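Local coordinates for protein malonyl-CoA decarboxylase (Rhodopseudomonas palustris, PDB 4KSA) that probably catalyses the decarboxylation of malonyl-CoA to acetyl-CoA and carbon dioxide, at residues I40-T45 / A59-A64; E121-L126 / T165-R170; I178-P183 / D203-R208; R215-F220 / V289-R294. All coordinates share one frame; numbering follows the deposited sequence.

Contact 1: I40-T45 / A59-A64; sequences IALSET and AASLLA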
# COMPACT_ATOMS: atom_id res chain seq x y z
N ILE A 40 -21.80 37.25 4.10
CA ILE A 40 -21.14 38.17 3.19
C ILE A 40 -20.06 38.94 3.96
O ILE A 40 -18.95 39.12 3.47
CB ILE A 40 -22.15 39.16 2.59
CG1 ILE A 40 -23.23 38.37 1.87
CG2 ILE A 40 -21.46 40.08 1.60
CD1 ILE A 40 -24.32 39.24 1.33
N ALA A 41 -20.38 39.38 5.17
CA ALA A 41 -19.40 40.10 5.97
C ALA A 41 -18.17 39.22 6.17
O ALA A 41 -17.04 39.67 6.01
CB ALA A 41 -20.00 40.45 7.32
N LEU A 42 -18.42 37.97 6.52
CA LEU A 42 -17.37 36.98 6.75
C LEU A 42 -16.48 36.83 5.52
O LEU A 42 -15.26 36.83 5.63
CB LEU A 42 -18.02 35.64 7.09
CG LEU A 42 -17.13 34.62 7.78
CD1 LEU A 42 -16.36 35.27 8.92
CD2 LEU A 42 -18.02 33.50 8.30
N SER A 43 -17.09 36.69 4.36
CA SER A 43 -16.34 36.57 3.12
C SER A 43 -15.34 37.73 3.03
O SER A 43 -14.22 37.57 2.53
CB SER A 43 -17.29 36.61 1.91
OG SER A 43 -18.30 35.63 2.03
N GLU A 44 -15.75 38.89 3.52
CA GLU A 44 -14.91 40.09 3.50
C GLU A 44 -13.72 39.98 4.45
O GLU A 44 -12.62 40.44 4.12
CB GLU A 44 -15.76 41.31 3.85
CG GLU A 44 -16.68 41.76 2.75
CD GLU A 44 -15.91 42.20 1.52
OE1 GLU A 44 -16.55 42.44 0.47
OE2 GLU A 44 -14.67 42.29 1.60
N THR A 45 -13.93 39.40 5.62
CA THR A 45 -12.86 39.22 6.58
C THR A 45 -11.88 38.23 5.94
O THR A 45 -10.70 38.54 5.76
CB THR A 45 -13.37 38.61 7.92
OG1 THR A 45 -14.40 39.43 8.48
CG2 THR A 45 -12.22 38.49 8.93
N ALA A 59 -12.64 30.48 6.83
CA ALA A 59 -13.22 29.73 5.73
C ALA A 59 -14.02 28.56 6.30
O ALA A 59 -15.18 28.34 5.94
CB ALA A 59 -12.11 29.23 4.79
N ALA A 60 -13.41 27.82 7.19
CA ALA A 60 -14.11 26.69 7.78
C ALA A 60 -15.41 27.21 8.39
O ALA A 60 -16.45 26.56 8.29
CB ALA A 60 -13.24 26.06 8.85
N SER A 61 -15.35 28.41 8.97
CA SER A 61 -16.49 29.03 9.61
C SER A 61 -17.56 29.40 8.58
O SER A 61 -18.73 29.08 8.76
CB SER A 61 -16.02 30.28 10.38
OG SER A 61 -16.86 30.57 11.50
N LEU A 62 -17.15 30.08 7.50
CA LEU A 62 -18.07 30.50 6.44
C LEU A 62 -18.82 29.32 5.81
O LEU A 62 -20.03 29.39 5.59
CB LEU A 62 -17.30 31.27 5.36
CG LEU A 62 -18.12 31.96 4.25
CD1 LEU A 62 -17.32 33.09 3.63
CD2 LEU A 62 -18.50 30.95 3.20
N LEU A 63 -18.10 28.24 5.54
CA LEU A 63 -18.70 27.06 4.94
C LEU A 63 -19.74 26.45 5.86
O LEU A 63 -20.83 26.05 5.40
CB LEU A 63 -17.64 26.01 4.61
CG LEU A 63 -16.76 26.39 3.41
CD1 LEU A 63 -15.60 25.44 3.28
CD2 LEU A 63 -17.60 26.35 2.17
N ALA A 64 -19.42 26.37 7.15
CA ALA A 64 -20.35 25.80 8.12
C ALA A 64 -21.60 26.69 8.20
O ALA A 64 -22.73 26.20 8.27
CB ALA A 64 -19.69 25.70 9.48
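Ser-43 OG gives its hydrogen bond to the carbonyl oxygen of Leu-39, one turn back in helix 36-48, and lies against the second helix at Leu-62, with 3.2 Å from Ser-43 OG to Leu-62 CD1. Its first torsion (chi1 -55°) sets the hydroxyl beside the backbone N and anti to the carbonyl carbon, within range of that earlier turn. The same Leu-62 methyl also rests near the backbone of Ser-43, CD1 being 3.7 Å from Ser-43 CA. Beside this pair, Leu-42 and Leu-62 reach past each other in opposite directions. The CD2 branch of Leu-42 does the touching: it comes down on the backbone of the facing helix, 3.5 Å from Leu-62 CA, and lies 3.8 Å from Leu-62 CB. At its margin the same methyl is 4.3 Å from Ser-61 CB. The two segments run nearly antiparallel, at 163°, with their axes 9.8 Å apart, as in a helical hairpin. Phe-77 of helix 71-83 and Leu-122 of helix 118-126 also touch Ser-43, while Leu-62 packs on Leu-126, so the hairpin is built into a larger helical bundle. No hydrogen bond joins the two segments; the buried hydroxyl is satisfied within its own helix, and the pairing rests on leucine methyls fitted against backbone and side-chain carbons.

Contact 2: E121-L126 / T165-R170; sequences ELIRRL and TSWFNR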
# COMPACT_ATOMS: atom_id res chain seq x y z
N GLU A 121 -10.64 34.51 -5.55
CA GLU A 121 -9.81 34.46 -4.36
C GLU A 121 -10.62 33.92 -3.19
O GLU A 121 -10.07 33.20 -2.34
CB GLU A 121 -9.28 35.86 -4.05
CG GLU A 121 -8.24 35.89 -2.92
CD GLU A 121 -7.12 34.88 -3.15
OE1 GLU A 121 -6.70 34.71 -4.32
OE2 GLU A 121 -6.66 34.28 -2.15
N LEU A 122 -11.91 34.25 -3.14
CA LEU A 122 -12.78 33.79 -2.06
C LEU A 122 -12.99 32.26 -2.11
O LEU A 122 -13.00 31.59 -1.06
CB LEU A 122 -14.15 34.47 -2.15
CG LEU A 122 -15.15 33.95 -1.11
CD1 LEU A 122 -14.60 34.25 0.30
CD2 LEU A 122 -16.54 34.56 -1.33
N ILE A 123 -13.19 31.73 -3.32
CA ILE A 123 -13.38 30.30 -3.49
C ILE A 123 -12.06 29.58 -3.18
O ILE A 123 -12.04 28.57 -2.45
CB ILE A 123 -13.90 29.97 -4.92
CG1 ILE A 123 -15.28 30.60 -5.13
CG2 ILE A 123 -14.04 28.47 -5.12
CD1 ILE A 123 -15.86 30.40 -6.53
N ARG A 124 -10.95 30.12 -3.71
CA ARG A 124 -9.63 29.52 -3.48
C ARG A 124 -9.34 29.39 -2.01
O ARG A 124 -8.76 28.39 -1.58
CB ARG A 124 -8.51 30.32 -4.13
CG ARG A 124 -8.35 30.04 -5.60
CD ARG A 124 -7.05 30.60 -6.12
NE ARG A 124 -7.11 32.05 -6.22
CZ ARG A 124 -7.42 32.71 -7.33
NH1 ARG A 124 -7.70 32.04 -8.43
NH2 ARG A 124 -7.49 34.03 -7.31
N ARG A 125 -9.75 30.38 -1.23
CA ARG A 125 -9.51 30.34 0.19
C ARG A 125 -10.44 29.37 0.90
O ARG A 125 -10.03 28.67 1.81
CB ARG A 125 -9.63 31.73 0.78
CG ARG A 125 -8.59 32.67 0.21
CD ARG A 125 -8.45 33.94 1.02
NE ARG A 125 -7.44 34.80 0.39
CZ ARG A 125 -6.78 35.77 1.01
NH1 ARG A 125 -7.01 36.04 2.30
NH2 ARG A 125 -5.84 36.44 0.36
N LEU A 126 -11.70 29.32 0.47
CA LEU A 126 -12.67 28.43 1.09
C LEU A 126 -12.29 26.98 0.85
O LEU A 126 -12.75 26.09 1.55
CB LEU A 126 -14.06 28.66 0.50
CG LEU A 126 -14.71 29.99 0.86
CD1 LEU A 126 -16.04 30.09 0.14
CD2 LEU A 126 -14.90 30.07 2.38
N THR A 165 -11.75 23.22 -12.82
CA THR A 165 -11.02 22.67 -13.94
C THR A 165 -9.56 22.49 -13.56
O THR A 165 -8.96 21.43 -13.83
CB THR A 165 -11.12 23.59 -15.17
OG1 THR A 165 -12.44 23.49 -15.72
CG2 THR A 165 -10.10 23.21 -16.22
N SER A 166 -8.98 23.50 -12.92
CA SER A 166 -7.60 23.41 -12.52
C SER A 166 -7.38 22.42 -11.38
O SER A 166 -6.33 21.79 -11.30
CB SER A 166 -7.07 24.77 -12.11
OG SER A 166 -5.68 24.66 -11.85
N TRP A 167 -8.37 22.26 -10.51
CA TRP A 167 -8.22 21.34 -9.39
C TRP A 167 -8.44 19.88 -9.77
O TRP A 167 -7.70 19.01 -9.32
CB TRP A 167 -9.18 21.67 -8.26
CG TRP A 167 -9.05 23.04 -7.72
CD1 TRP A 167 -8.04 23.92 -7.96
CD2 TRP A 167 -9.99 23.70 -6.89
NE1 TRP A 167 -8.31 25.11 -7.32
CE2 TRP A 167 -9.50 25.00 -6.66
CE3 TRP A 167 -11.21 23.33 -6.30
CZ2 TRP A 167 -10.19 25.93 -5.87
CZ3 TRP A 167 -11.90 24.25 -5.53
CH2 TRP A 167 -11.38 25.54 -5.32
N PHE A 168 -9.47 19.60 -10.56
CA PHE A 168 -9.73 18.23 -10.93
C PHE A 168 -9.00 17.86 -12.20
O PHE A 168 -9.62 17.56 -13.21
CB PHE A 168 -11.22 17.97 -11.12
CG PHE A 168 -12.02 18.08 -9.85
CD1 PHE A 168 -12.56 19.30 -9.45
CD2 PHE A 168 -12.23 16.97 -9.04
CE1 PHE A 168 -13.29 19.40 -8.28
CE2 PHE A 168 -12.97 17.07 -7.86
CZ PHE A 168 -13.49 18.28 -7.49
N ASN A 169 -7.67 17.87 -12.14
CA ASN A 169 -6.83 17.49 -13.27
C ASN A 169 -7.02 16.01 -13.61
O ASN A 169 -7.01 15.16 -12.71
CB ASN A 169 -5.36 17.75 -12.94
CG ASN A 169 -4.86 16.94 -11.74
OD1 ASN A 169 -3.67 16.63 -11.64
ND2 ASN A 169 -5.76 16.60 -10.82
N ARG A 170 -7.20 15.68 -14.89
CA ARG A 170 -7.39 14.28 -15.29
C ARG A 170 -6.24 13.36 -14.89
O ARG A 170 -6.43 12.16 -14.67
CB ARG A 170 -7.64 14.18 -16.79
CG ARG A 170 -6.51 14.70 -17.65
CD ARG A 170 -6.64 14.17 -19.07
NE ARG A 170 -6.66 15.25 -20.05
CZ ARG A 170 -5.65 15.55 -20.86
NH1 ARG A 170 -4.53 14.84 -20.82
NH2 ARG A 170 -5.77 16.58 -21.70
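Beside a magnesium site of the helical N-terminal domain, helix 118-126 meets the end of helix 154-167 through Ile-123, Arg-124 and the indole of Trp-167. The side chain of Arg-124 is about 5 Å from that of His-162, a magnesium ligand in a crystal structure of this protein, and about 5 Å from a bound magnesium ion. Trp-167 sends its benzo end between the two helices: CH2 lies 4.0 Å from Ile-123 CG2, which approaches the ring obliquely. Next to it, Trp-167 CZ2 comes within 4.3 Å of Arg-124 CA, which sits at the ring edge, near its plane. With chi1 at -57°, the indole stands beside its own backbone N, and this carries the six-membered ring across to helix 118-126. The far end of Arg-124 leads away from the indole to Glu-121. NH2 and NE of Arg-124 both reach Glu-121 OE1, at 3.2 and 3.3 Å, from the same face of the carboxylate. Glu-121 OE2 takes Arg-125 NE on its anti lone pair, 2.7 Å away and nearly straight at 171°. Glu-116 forms a further salt bridge with Arg-124. The helix ends at Trp-167; just before it, Ser-166 is hydrogen-bonded to Ser-166 of the second subunit, so the tryptophan lies next to a subunit interface. Apolar and ionic parts are thus kept apart: dispersion joins the helices, while Glu-116 and Glu-121, the latter shared with Arg-125, probably offset part of the positive charge that Arg-124 brings close to the metal.

Contact 3: I178-P183 / D203-R208; sequences IDWTTP and DDLRAR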
# COMPACT_ATOMS: atom_id res chain seq x y z
N ILE A 178 -15.63 -1.66 -8.63
CA ILE A 178 -16.47 -1.54 -7.46
C ILE A 178 -17.18 -2.87 -7.26
O ILE A 178 -17.90 -3.36 -8.14
CB ILE A 178 -17.49 -0.40 -7.65
CG1 ILE A 178 -16.73 0.92 -7.75
CG2 ILE A 178 -18.51 -0.41 -6.53
CD1 ILE A 178 -17.59 2.13 -7.87
N ASP A 179 -16.95 -3.47 -6.10
CA ASP A 179 -17.55 -4.74 -5.80
C ASP A 179 -17.69 -4.88 -4.29
O ASP A 179 -17.55 -3.90 -3.56
CB ASP A 179 -16.70 -5.89 -6.37
CG ASP A 179 -15.27 -5.85 -5.89
OD1 ASP A 179 -15.07 -5.81 -4.66
OD2 ASP A 179 -14.34 -5.86 -6.74
N TRP A 180 -17.96 -6.11 -3.85
CA TRP A 180 -18.16 -6.42 -2.45
C TRP A 180 -16.89 -6.24 -1.60
O TRP A 180 -16.96 -6.20 -0.36
CB TRP A 180 -18.69 -7.86 -2.30
CG TRP A 180 -19.46 -8.08 -1.04
CD1 TRP A 180 -19.25 -9.04 -0.10
CD2 TRP A 180 -20.55 -7.28 -0.56
NE1 TRP A 180 -20.15 -8.90 0.94
CE2 TRP A 180 -20.96 -7.82 0.68
CE3 TRP A 180 -21.23 -6.16 -1.07
CZ2 TRP A 180 -22.01 -7.29 1.43
CZ3 TRP A 180 -22.27 -5.63 -0.32
CH2 TRP A 180 -22.65 -6.19 0.91
N THR A 181 -15.73 -6.14 -2.25
CA THR A 181 -14.52 -5.91 -1.48
C THR A 181 -14.25 -4.43 -1.39
O THR A 181 -13.25 -4.01 -0.80
CB THR A 181 -13.27 -6.56 -2.07
OG1 THR A 181 -12.81 -5.79 -3.18
CG2 THR A 181 -13.55 -7.95 -2.49
N THR A 182 -15.14 -3.62 -1.98
CA THR A 182 -14.99 -2.17 -1.92
C THR A 182 -15.41 -1.74 -0.52
O THR A 182 -16.25 -2.38 0.10
CB THR A 182 -15.89 -1.47 -2.99
OG1 THR A 182 -15.22 -1.48 -4.26
CG2 THR A 182 -16.21 -0.01 -2.59
N PRO A 183 -14.80 -0.66 0.01
CA PRO A 183 -15.16 -0.17 1.35
C PRO A 183 -16.64 0.18 1.47
O PRO A 183 -17.21 0.81 0.59
CB PRO A 183 -14.26 1.06 1.51
CG PRO A 183 -13.05 0.68 0.75
CD PRO A 183 -13.60 0.04 -0.50
N ASP A 203 -28.59 -5.96 0.96
CA ASP A 203 -28.90 -7.23 0.31
C ASP A 203 -29.08 -6.99 -1.19
O ASP A 203 -28.75 -7.85 -2.00
CB ASP A 203 -30.18 -7.81 0.91
CG ASP A 203 -30.05 -8.09 2.40
OD1 ASP A 203 -31.10 -8.10 3.09
OD2 ASP A 203 -28.92 -8.30 2.87
N ASP A 204 -29.61 -5.82 -1.53
CA ASP A 204 -29.83 -5.45 -2.92
C ASP A 204 -28.50 -5.19 -3.61
O ASP A 204 -28.20 -5.77 -4.65
CB ASP A 204 -30.67 -4.17 -3.00
CG ASP A 204 -32.05 -4.34 -2.44
OD1 ASP A 204 -32.18 -4.92 -1.34
OD2 ASP A 204 -33.02 -3.89 -3.09
N LEU A 205 -27.71 -4.30 -3.00
CA LEU A 205 -26.40 -3.93 -3.53
C LEU A 205 -25.53 -5.18 -3.65
O LEU A 205 -24.94 -5.43 -4.71
CB LEU A 205 -25.76 -2.88 -2.60
CG LEU A 205 -24.60 -1.97 -3.05
CD1 LEU A 205 -23.30 -2.73 -3.02
CD2 LEU A 205 -24.88 -1.41 -4.43
N ARG A 206 -25.44 -5.96 -2.57
CA ARG A 206 -24.63 -7.18 -2.59
C ARG A 206 -25.14 -8.10 -3.70
O ARG A 206 -24.35 -8.72 -4.42
CB ARG A 206 -24.67 -7.92 -1.25
CG ARG A 206 -24.14 -9.35 -1.36
CD ARG A 206 -23.57 -9.90 -0.05
NE ARG A 206 -24.56 -10.12 1.00
CZ ARG A 206 -25.60 -10.95 0.91
NH1 ARG A 206 -26.43 -11.08 1.94
NH2 ARG A 206 -25.81 -11.63 -0.21
N ALA A 207 -26.46 -8.18 -3.81
CA ALA A 207 -27.09 -9.00 -4.83
C ALA A 207 -26.75 -8.44 -6.20
O ALA A 207 -26.21 -9.14 -7.05
CB ALA A 207 -28.60 -9.02 -4.62
N ARG A 208 -27.05 -7.15 -6.40
CA ARG A 208 -26.78 -6.49 -7.66
C ARG A 208 -25.32 -6.58 -8.11
O ARG A 208 -25.04 -6.48 -9.30
CB ARG A 208 -27.23 -5.02 -7.58
CG ARG A 208 -26.77 -4.12 -8.74
CD ARG A 208 -25.38 -3.55 -8.48
NE ARG A 208 -24.84 -2.78 -9.59
CZ ARG A 208 -24.50 -3.30 -10.77
NH1 ARG A 208 -24.01 -2.51 -11.72
NH2 ARG A 208 -24.65 -4.59 -11.00
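The turn that follows strand 174-178 lays Trp-180 against helix 202-209, at a subunit interface. Arg-206 stretches its aliphatic chain over one face of the indole: CB stands 3.6 Å from the centroid of the six-membered ring of Trp-180, a CH-pi contact 20° off the normal, and Arg-206 CD is 3.4 Å from Trp-180 CE2. A bend at chi3 (67°) then turns the guanidinium almost upright on the ring, the planes 85° apart. Leu-205 CD1 approaches the ring edge, 4.1 Å from Trp-180 CZ3. Both polar ends go to Glu-188 of the third subunit, which takes a hydrogen bond from Trp-180 NE1 and a salt bridge from Arg-206 NE. With a leucine at Trp-180, Arg-206 would probably lose the flat surface under its methylenes, and Glu-188 of the third subunit its indole N-H partner. Asp-179 OD1 receives Thr-181 N, an Asx turn, and also Thr-181 OG1 at 2.7 Å through its syn lone pair; a type I turn spans Asp-179 to Thr-182. Two helices linking adjacent antiparallel strands, 174-178 and 214-220, are consistent with the opening of an acetyltransferase-like (GNAT) fold.

Contact 4: R215-F220 / V289-R294; sequences RCYGFF and VEEIKR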
# COMPACT_ATOMS: atom_id res chain seq x y z
N ARG A 215 -20.27 -6.13 -13.80
CA ARG A 215 -19.08 -5.45 -13.30
C ARG A 215 -19.23 -3.95 -13.42
O ARG A 215 -19.45 -3.45 -14.51
CB ARG A 215 -17.85 -5.83 -14.12
CG ARG A 215 -17.44 -7.25 -14.03
CD ARG A 215 -16.11 -7.39 -13.32
NE ARG A 215 -15.53 -8.71 -13.54
CZ ARG A 215 -16.18 -9.85 -13.33
NH1 ARG A 215 -17.43 -9.84 -12.89
NH2 ARG A 215 -15.58 -11.02 -13.57
N CYS A 216 -19.11 -3.21 -12.32
CA CYS A 216 -19.19 -1.75 -12.42
C CYS A 216 -17.90 -1.13 -11.93
O CYS A 216 -17.22 -1.66 -11.05
CB CYS A 216 -20.36 -1.19 -11.64
SG CYS A 216 -20.68 -2.11 -10.18
N TYR A 217 -17.55 -0.01 -12.54
CA TYR A 217 -16.33 0.68 -12.21
C TYR A 217 -16.60 2.09 -11.71
O TYR A 217 -17.71 2.63 -11.84
CB TYR A 217 -15.45 0.70 -13.44
CG TYR A 217 -15.12 -0.69 -13.90
CD1 TYR A 217 -14.04 -1.39 -13.36
CD2 TYR A 217 -15.94 -1.36 -14.82
CE1 TYR A 217 -13.79 -2.71 -13.70
CE2 TYR A 217 -15.69 -2.70 -15.16
CZ TYR A 217 -14.62 -3.37 -14.60
OH TYR A 217 -14.38 -4.69 -14.89
N GLY A 218 -15.57 2.69 -11.12
CA GLY A 218 -15.70 4.03 -10.62
C GLY A 218 -14.45 4.83 -10.90
O GLY A 218 -13.36 4.26 -11.00
N PHE A 219 -14.62 6.13 -11.08
CA PHE A 219 -13.49 7.03 -11.30
C PHE A 219 -13.36 7.90 -10.06
O PHE A 219 -14.32 8.54 -9.63
CB PHE A 219 -13.71 7.86 -12.55
CG PHE A 219 -13.37 7.13 -13.81
CD1 PHE A 219 -12.05 6.97 -14.20
CD2 PHE A 219 -14.38 6.53 -14.57
CE1 PHE A 219 -11.73 6.23 -15.34
CE2 PHE A 219 -14.07 5.78 -15.70
CZ PHE A 219 -12.74 5.63 -16.08
N PHE A 220 -12.18 7.88 -9.47
CA PHE A 220 -11.94 8.62 -8.26
C PHE A 220 -10.86 9.65 -8.48
O PHE A 220 -9.94 9.44 -9.26
CB PHE A 220 -11.49 7.67 -7.14
CG PHE A 220 -12.55 6.70 -6.71
CD1 PHE A 220 -13.34 6.95 -5.60
CD2 PHE A 220 -12.80 5.55 -7.46
CE1 PHE A 220 -14.39 6.08 -5.23
CE2 PHE A 220 -13.86 4.67 -7.10
CZ PHE A 220 -14.65 4.95 -5.98
N VAL A 289 -12.05 -0.19 -20.74
CA VAL A 289 -11.94 -1.32 -21.66
C VAL A 289 -10.62 -2.05 -21.46
O VAL A 289 -10.60 -3.28 -21.35
CB VAL A 289 -12.06 -0.89 -23.16
CG1 VAL A 289 -11.47 -1.97 -24.05
CG2 VAL A 289 -13.53 -0.69 -23.53
N GLU A 290 -9.53 -1.29 -21.41
CA GLU A 290 -8.21 -1.88 -21.21
C GLU A 290 -8.21 -2.66 -19.90
O GLU A 290 -7.52 -3.67 -19.78
CB GLU A 290 -7.13 -0.79 -21.20
CG GLU A 290 -7.11 0.01 -22.51
CD GLU A 290 -5.96 1.02 -22.64
OE1 GLU A 290 -5.85 1.94 -21.78
OE2 GLU A 290 -5.18 0.91 -23.61
N GLU A 291 -9.01 -2.21 -18.94
CA GLU A 291 -9.08 -2.92 -17.66
C GLU A 291 -9.77 -4.27 -17.81
O GLU A 291 -9.21 -5.29 -17.42
CB GLU A 291 -9.81 -2.08 -16.61
CG GLU A 291 -10.33 -2.89 -15.41
CD GLU A 291 -9.23 -3.58 -14.60
OE1 GLU A 291 -9.57 -4.50 -13.80
OE2 GLU A 291 -8.04 -3.20 -14.73
N ILE A 292 -10.97 -4.27 -18.36
CA ILE A 292 -11.71 -5.51 -18.55
C ILE A 292 -10.86 -6.49 -19.36
O ILE A 292 -10.75 -7.66 -18.99
CB ILE A 292 -13.06 -5.25 -19.29
CG1 ILE A 292 -13.95 -4.35 -18.43
CG2 ILE A 292 -13.78 -6.56 -19.55
CD1 ILE A 292 -15.26 -3.94 -19.09
N LYS A 293 -10.24 -6.01 -20.43
CA LYS A 293 -9.44 -6.88 -21.27
C LYS A 293 -8.32 -7.59 -20.52
O LYS A 293 -8.11 -8.79 -20.70
CB LYS A 293 -8.84 -6.09 -22.43
CG LYS A 293 -8.12 -6.95 -23.45
CD LYS A 293 -7.48 -6.12 -24.55
CE LYS A 293 -6.47 -5.13 -23.98
NZ LYS A 293 -5.59 -4.56 -25.04
N ARG A 294 -7.61 -6.88 -19.66
CA ARG A 294 -6.52 -7.53 -18.94
C ARG A 294 -7.03 -8.51 -17.89
O ARG A 294 -6.34 -9.48 -17.56
CB ARG A 294 -5.59 -6.49 -18.31
CG ARG A 294 -6.05 -5.97 -16.98
CD ARG A 294 -4.87 -5.46 -16.19
NE ARG A 294 -5.29 -4.88 -14.91
CZ ARG A 294 -5.99 -5.54 -13.99
NH1 ARG A 294 -6.34 -6.81 -14.20
NH2 ARG A 294 -6.34 -4.93 -12.86
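Glu-291 is the first residue of 289-294 to meet Tyr-217, laying its CG 3.9 Å from Tyr-217 CE1. With chi1 at 161°, Glu-291 CG stands opposite its own backbone N, which points the chain at the strand, and a bend at chi2 then carries the carboxylate aside, its plane 65° from that of the phenol ring. Ile-292 follows and takes the end of the tyrosine: its CG1 is 3.6 Å from Tyr-217 OH and 4.0 Å from Tyr-217 CZ, while Ile-292 CD1 reaches Tyr-217 CE2 at 4.1 Å. Both neighbours come at the ring obliquely and lie on the same side of its plane, one by CE1 and the other towards CE2 and the hydroxyl, so two consecutive residues of the helix back one side of the phenol end. Arg-294 leaves the tyrosine aside and turns back to Glu-291, with NH2 3.1 Å from Glu-291 OE2. The carboxylate lies over the guanidinium rather than in its plane, so this pairing is one of charges, without an N-H aimed at the oxygen. Were Tyr-217 an alanine, Ile-292 and the CG of Glu-291 would probably lose their partner and a gap would open between strand and helix. One turn to either side, Val-288 and Glu-295 also touch Tyr-217, and Glu-295 makes a salt bridge with Arg-215. Helix 284-295, which links the parallel strands 262-270 and 301-304 in a beta-alpha-beta crossover, thereby covers strand 214-220 between its antiparallel neighbours 174-178 and 230-237.

From the N terminus the four contacts follow in series; none nests in or crosses another. Contact 1 closes the short connection between helices 36-48 and 52-68. Contact 2 spans 38 residues, and its helix 118-126 touches contact 1 where Leu-126 CD2 meets Leu-62 CD2 at 3.8 Å, within one helical bundle. The chain then enters the sheet of the C-terminal domain. Contact 3 brings the second helix between the first two strands back against the turn that begins this connection, and contact 4 ties the second strand to a helix 68 residues on. Ile-178 N and Cys-216 O, 2.9 Å apart in a probable hydrogen bond, join contacts 3 and 4. Contacts 2 and 4 do not touch.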